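Local coordinates for protein acyl-CoA thioesterase II TesB2 (Mycobacterium marinum, PDB 3U0A) that probably hydrolyses fatty acyl-CoA thioesters to free fatty acids and coenzyme A, as a member of the C/M/P thioester hydrolase family, at residues Gln217-Asp222 with Glu271-Tyr276; Arg250-Gly255 with Ala267-Gly272. All blocks are in the same frame, centred on the assembly; numbering follows the deposited sequence.

The two contacts show how a central strand of a hotdog domain is held along both of its edges. Strand 264-275 runs antiparallel to strand 217-227 in contact 1 and to strand 250-259 in contact 2. The centres of the two contacts lie about 10 Å apart, and Glu271 and Gly272 belong to both. Along the chain, 217-222 comes first, then 250-255, and the two partner segments overlap near the C-terminal end. Contact 2 joins the two strands of a hairpin, with 11 residues between its segments, whereas contact 1 spans 48. A weak, probable hydrogen bond from Gln270 NE2 to Asp222 O links the two contacts. Both also touch the second subunit, so this region lies at the interface between two subunits.

Contact 1: Gln217-Asp222 with Glu271-Tyr276; sequences QVASLD and EGLTRY
Gln217 and Arg275 face each other as a hydrogen-bonded antiparallel pair and add a side-chain bond to their two backbone ones. Arg275 NE donates to Gln217 OE1 at 2.6 Å, nearly along the C=O axis, and the oxygen lies at the edge of the guanidinium, near its plane. Arg275 NH1 adds a weak bond to the same OE1. The amide stands almost upright against the guanidinium, their planes 87° apart. The Arg275 chain runs out extended and turns at chi3 (65°), which brings NE to Gln217 OE1. Leu273 CD2 lies 3.7 Å over one face of this guanidinium, offset toward its rim. On the same face of the sheet, Ala219 CB packs against Leu273 CB at 3.7 Å. The outer end is shared with the second subunit, whose Gln114 OE1 takes a bond from Arg275 NH2.

At the other end the register slips. Glu271 O accepts Leu221 N at 3.1 Å and, weakly, Asp222 N, so two residues of one strand stand opposite one of the other. Leu221 points its side chain at the neighbouring strand, with CD1 3.6 Å from Gly272 C. Asp222 CG sits between its own backbone N and carbonyl carbon (chi1 78°), which brings OD1 within 2.9 Å of Glu271 N; that N-H meets OD1 from above the carboxylate plane. Water 1 donates to Asp222 OD2 and to Glu271 OE1, bridging two carboxylates whose oxygens are 4.5 Å apart. Both carboxylates have further partners: Glu271 OE2 pairs with Arg250, and Asp222 OD2 accepts from Trp226 of the second subunit. The doubled bonding at Glu271 O and the extra residue opposite it identify a classic beta bulge, set here in the antiparallel sheet of a hotdog domain.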
loop_
_atom_site.group_PDB
_atom_site.type_symbol
_atom_site.label_atom_id
_atom_site.label_comp_id
_atom_site.label_asym_id
_atom_site.label_seq_id
_atom_site.Cartn_x
_atom_site.Cartn_y
_atom_site.Cartn_z
ATOM N N GLN A 217 11.631 0.111 20.126
ATOM C CA GLN A 217 12.403 -0.223 18.935
ATOM C C GLN A 217 11.576 0.172 17.706
ATOM O O GLN A 217 10.489 -0.332 17.472
ATOM C CB GLN A 217 12.728 -1.708 18.883
ATOM C CG GLN A 217 13.871 -2.145 19.779
ATOM C CD GLN A 217 13.738 -3.592 20.255
ATOM O OE1 GLN A 217 12.818 -4.329 19.856
ATOM N NE2 GLN A 217 14.656 -4.004 21.120
ATOM N N VAL A 218 12.134 1.083 16.931
ATOM C CA VAL A 218 11.479 1.699 15.812
ATOM C C VAL A 218 12.263 1.449 14.503
ATOM O O VAL A 218 13.491 1.578 14.449
ATOM C CB VAL A 218 11.348 3.206 16.075
ATOM C CG1 VAL A 218 11.211 3.961 14.769
ATOM C CG2 VAL A 218 10.175 3.476 17.000
ATOM N N ALA A 219 11.522 1.086 13.461
ATOM C CA ALA A 219 12.068 0.825 12.130
ATOM C C ALA A 219 10.967 1.017 11.105
ATOM O O ALA A 219 9.803 0.986 11.441
ATOM C CB ALA A 219 12.628 -0.589 12.037
ATOM N N SER A 220 11.359 1.270 9.865
ATOM C CA SER A 220 10.447 1.250 8.735
ATOM C C SER A 220 10.420 -0.185 8.216
ATOM O O SER A 220 11.456 -0.753 7.935
ATOM C CB SER A 220 10.904 2.243 7.628
ATOM O OG SER A 220 10.821 3.580 8.028
ATOM N N LEU A 221 9.246 -0.762 8.092
ATOM C CA LEU A 221 9.088 -2.101 7.508
ATOM C C LEU A 221 8.787 -2.055 5.990
ATOM O O LEU A 221 9.294 -2.852 5.197
ATOM C CB LEU A 221 7.969 -2.831 8.253
ATOM C CG LEU A 221 8.166 -2.988 9.755
ATOM C CD1 LEU A 221 6.945 -3.625 10.402
ATOM C CD2 LEU A 221 9.400 -3.837 10.035
ATOM N N ASP A 222 7.950 -1.110 5.601
ATOM C CA ASP A 222 7.566 -0.985 4.219
ATOM C C ASP A 222 7.171 0.432 3.834
ATOM O O ASP A 222 7.351 1.356 4.611
ATOM C CB ASP A 222 6.464 -2.008 3.880
ATOM C CG ASP A 222 5.071 -1.609 4.354
ATOM O OD1 ASP A 222 4.790 -0.432 4.650
ATOM O OD2 ASP A 222 4.235 -2.519 4.369
ATOM N N GLU A 271 3.912 0.853 7.110
ATOM C CA GLU A 271 3.952 0.164 8.383
ATOM C C GLU A 271 5.387 0.280 8.964
ATOM O O GLU A 271 6.366 0.274 8.219
ATOM C CB GLU A 271 3.524 -1.288 8.194
ATOM C CG GLU A 271 3.364 -2.037 9.501
ATOM C CD GLU A 271 2.742 -3.418 9.330
ATOM O OE1 GLU A 271 3.203 -4.208 8.434
ATOM O OE2 GLU A 271 1.792 -3.701 10.115
ATOM N N GLY A 272 5.503 0.387 10.280
ATOM C CA GLY A 272 6.784 0.432 10.952
ATOM C C GLY A 272 6.860 -0.513 12.138
ATOM O O GLY A 272 5.844 -0.981 12.657
ATOM N N LEU A 273 8.081 -0.801 12.560
ATOM C CA LEU A 273 8.320 -1.445 13.838
ATOM C C LEU A 273 8.067 -0.418 14.924
ATOM O O LEU A 273 8.500 0.703 14.804
ATOM C CB LEU A 273 9.760 -1.977 13.916
ATOM C CG LEU A 273 10.105 -2.868 15.100
ATOM C CD1 LEU A 273 9.421 -4.220 14.991
ATOM C CD2 LEU A 273 11.612 -2.996 15.168
ATOM N N THR A 274 7.302 -0.784 15.948
ATOM C CA THR A 274 7.153 0.046 17.121
ATOM C C THR A 274 7.033 -0.902 18.297
ATOM O O THR A 274 5.962 -1.103 18.868
ATOM C CB THR A 274 5.970 1.012 17.025
ATOM O OG1 THR A 274 4.805 0.278 16.729
ATOM C CG2 THR A 274 6.183 2.079 15.958
ATOM N N ARG A 275 8.190 -1.468 18.630
ATOM C CA ARG A 275 8.308 -2.635 19.477
ATOM C C ARG A 275 8.918 -2.389 20.877
ATOM O O ARG A 275 9.962 -1.779 21.021
ATOM C CB ARG A 275 9.142 -3.699 18.746
ATOM C CG ARG A 275 9.265 -5.038 19.470
ATOM C CD ARG A 275 9.895 -6.074 18.577
ATOM N NE ARG A 275 11.275 -5.691 18.279
ATOM C CZ ARG A 275 12.035 -6.170 17.297
ATOM N NH1 ARG A 275 13.276 -5.701 17.170
ATOM N NH2 ARG A 275 11.582 -7.078 16.439
ATOM N N TYR A 276 8.226 -2.903 21.891
ATOM C CA TYR A 276 8.764 -3.024 23.241
ATOM C C TYR A 276 9.876 -4.104 23.312
ATOM O O TYR A 276 9.694 -5.244 22.862
ATOM C CB TYR A 276 7.656 -3.380 24.243
ATOM C CG TYR A 276 6.572 -2.319 24.457
ATOM C CD1 TYR A 276 6.838 -0.947 24.267
ATOM C CD2 TYR A 276 5.279 -2.680 24.899
ATOM C CE1 TYR A 276 5.859 0.016 24.474
ATOM C CE2 TYR A 276 4.298 -1.714 25.105
ATOM C CZ TYR A 276 4.602 -0.366 24.889
ATOM O OH TYR A 276 3.682 0.640 25.088
HETATM O O HOH W 1 4.566 -4.432 6.282
#

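Contact 2: Arg250-Gly255 with Ala267-Gly272; sequences RALTHG and AVMQEG
Thr253 and Gln270 face each other as a hydrogen-bonded pair within the beta hairpin of strands 250-259 and 264-275, in the second hotdog domain. Gln270 O is gripped twice, by Thr253 N at 2.8 Å and Thr253 OG1 at 3.0 Å. The hydroxyl reaches it because OG1 lies between its own backbone N and carbonyl carbon (chi1 67°). The tight part continues toward Gly255, which exchanges two backbone bonds with Val268. On the opposite face of the strands, Met269 bends back at chi2 and chi3 and lays its sulfur at the edge of the His254 ring, 4.4 Å from the centroid. Met269 SD is 3.4 Å from Thr253 O, and CE reaches Leu252 CD2 at 4.1 Å. Helix 186-200 touches Val268 through Ser197 and Gln270 through Asp198, while the His254 ring meets its counterpart, His254 of the second subunit.

Packing gives way to a more open, hydrated polar end at Arg250, which is partly exposed. Its guanidinium is held at several points: NH1 bonds Gln111 of the second subunit, and NH2 donates to water 2 at 3.2 Å. In the salt bridge to Glu271 the guanidinium and carboxylate planes stand 86° apart. Arg250 NE approaches Glu271 OE2 at 3.0 Å from well above the carboxylate plane.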
loop_
_atom_site.group_PDB
_atom_site.type_symbol
_atom_site.label_atom_id
_atom_site.label_comp_id
_atom_site.label_asym_id
_atom_site.label_seq_id
_atom_site.Cartn_x
_atom_site.Cartn_y
_atom_site.Cartn_z
ATOM N N ARG A 250 3.979 -3.252 16.060
ATOM C CA ARG A 250 3.912 -2.597 14.766
ATOM C C ARG A 250 2.973 -1.431 14.888
ATOM O O ARG A 250 2.241 -1.330 15.860
ATOM C CB ARG A 250 3.439 -3.572 13.639
ATOM C CG ARG A 250 4.249 -4.841 13.541
ATOM C CD ARG A 250 3.984 -5.665 12.270
ATOM N NE ARG A 250 2.577 -5.897 12.004
ATOM C CZ ARG A 250 1.767 -6.652 12.725
ATOM N NH1 ARG A 250 2.182 -7.284 13.795
ATOM N NH2 ARG A 250 0.515 -6.735 12.377
ATOM N N ALA A 251 3.016 -0.563 13.886
ATOM C CA ALA A 251 2.112 0.554 13.778
ATOM C C ALA A 251 1.891 0.763 12.305
ATOM O O ALA A 251 2.818 0.704 11.532
ATOM C CB ALA A 251 2.702 1.802 14.416
ATOM N N LEU A 252 0.658 1.008 11.915
ATOM C CA LEU A 252 0.354 1.342 10.570
ATOM C C LEU A 252 0.072 2.810 10.516
ATOM O O LEU A 252 -0.553 3.368 11.418
ATOM C CB LEU A 252 -0.864 0.580 10.106
ATOM C CG LEU A 252 -1.158 0.639 8.618
ATOM C CD1 LEU A 252 0.026 0.066 7.835
ATOM C CD2 LEU A 252 -2.457 -0.100 8.346
ATOM N N THR A 253 0.549 3.432 9.444
ATOM C CA THR A 253 0.297 4.835 9.174
ATOM C C THR A 253 -0.095 5.047 7.704
ATOM O O THR A 253 0.024 4.173 6.845
ATOM C CB THR A 253 1.504 5.703 9.600
ATOM O OG1 THR A 253 2.649 5.426 8.776
ATOM C CG2 THR A 253 1.844 5.444 11.084
ATOM N N HIS A 254 -0.604 6.236 7.449
ATOM C CA HIS A 254 -1.350 6.520 6.234
ATOM C C HIS A 254 -1.415 7.989 6.016
ATOM O O HIS A 254 -1.694 8.745 6.973
ATOM C CB HIS A 254 -2.774 6.012 6.379
ATOM C CG HIS A 254 -3.678 6.452 5.265
ATOM N ND1 HIS A 254 -3.628 5.906 4.046
ATOM C CD2 HIS A 254 -4.646 7.466 5.209
ATOM C CE1 HIS A 254 -4.536 6.510 3.246
ATOM N NE2 HIS A 254 -5.152 7.466 3.962
ATOM N N GLY A 255 -1.225 8.429 4.775
ATOM C CA GLY A 255 -1.457 9.822 4.502
ATOM C C GLY A 255 -1.763 10.212 3.087
ATOM O O GLY A 255 -1.558 9.424 2.176
ATOM N N ALA A 267 -0.941 9.605 -2.233
ATOM C CA ALA A 267 -1.414 8.835 -1.088
ATOM C C ALA A 267 -0.304 7.913 -0.670
ATOM O O ALA A 267 0.464 7.457 -1.510
ATOM C CB ALA A 267 -2.650 8.030 -1.430
ATOM N N VAL A 268 -0.174 7.674 0.628
ATOM C CA VAL A 268 0.872 6.788 1.130
ATOM C C VAL A 268 0.336 5.951 2.271
ATOM O O VAL A 268 -0.411 6.450 3.104
ATOM C CB VAL A 268 2.101 7.557 1.686
ATOM C CG1 VAL A 268 3.133 6.588 2.228
ATOM C CG2 VAL A 268 2.732 8.475 0.638
ATOM N N MET A 269 0.727 4.680 2.302
ATOM C CA MET A 269 0.591 3.834 3.486
ATOM C C MET A 269 1.947 3.256 3.831
ATOM O O MET A 269 2.680 2.877 2.937
ATOM C CB MET A 269 -0.350 2.708 3.194
ATOM C CG MET A 269 -1.788 3.155 3.184
ATOM S SD MET A 269 -2.374 2.877 4.846
ATOM C CE MET A 269 -3.360 1.407 4.616
ATOM N N GLN A 270 2.257 3.183 5.127
ATOM C CA GLN A 270 3.520 2.670 5.614
ATOM C C GLN A 270 3.345 2.045 6.974
ATOM O O GLN A 270 2.700 2.608 7.866
ATOM C CB GLN A 270 4.532 3.800 5.689
ATOM C CG GLN A 270 5.894 3.477 6.273
ATOM C CD GLN A 270 6.933 4.533 5.892
ATOM O OE1 GLN A 270 6.633 5.726 5.928
ATOM N NE2 GLN A 270 8.136 4.110 5.507
ATOM N N GLU A 271 3.912 0.853 7.110
ATOM C CA GLU A 271 3.952 0.164 8.383
ATOM C C GLU A 271 5.387 0.280 8.964
ATOM O O GLU A 271 6.366 0.274 8.219
ATOM C CB GLU A 271 3.524 -1.288 8.194
ATOM C CG GLU A 271 3.364 -2.037 9.501
ATOM C CD GLU A 271 2.742 -3.418 9.330
ATOM O OE1 GLU A 271 3.203 -4.208 8.434
ATOM O OE2 GLU A 271 1.792 -3.701 10.115
ATOM N N GLY A 272 5.503 0.387 10.280
ATOM C CA GLY A 272 6.784 0.432 10.952
ATOM C C GLY A 272 6.860 -0.513 12.138
ATOM O O GLY A 272 5.844 -0.981 12.657
HETATM O O HOH W 2 -0.146 -5.178 9.641
#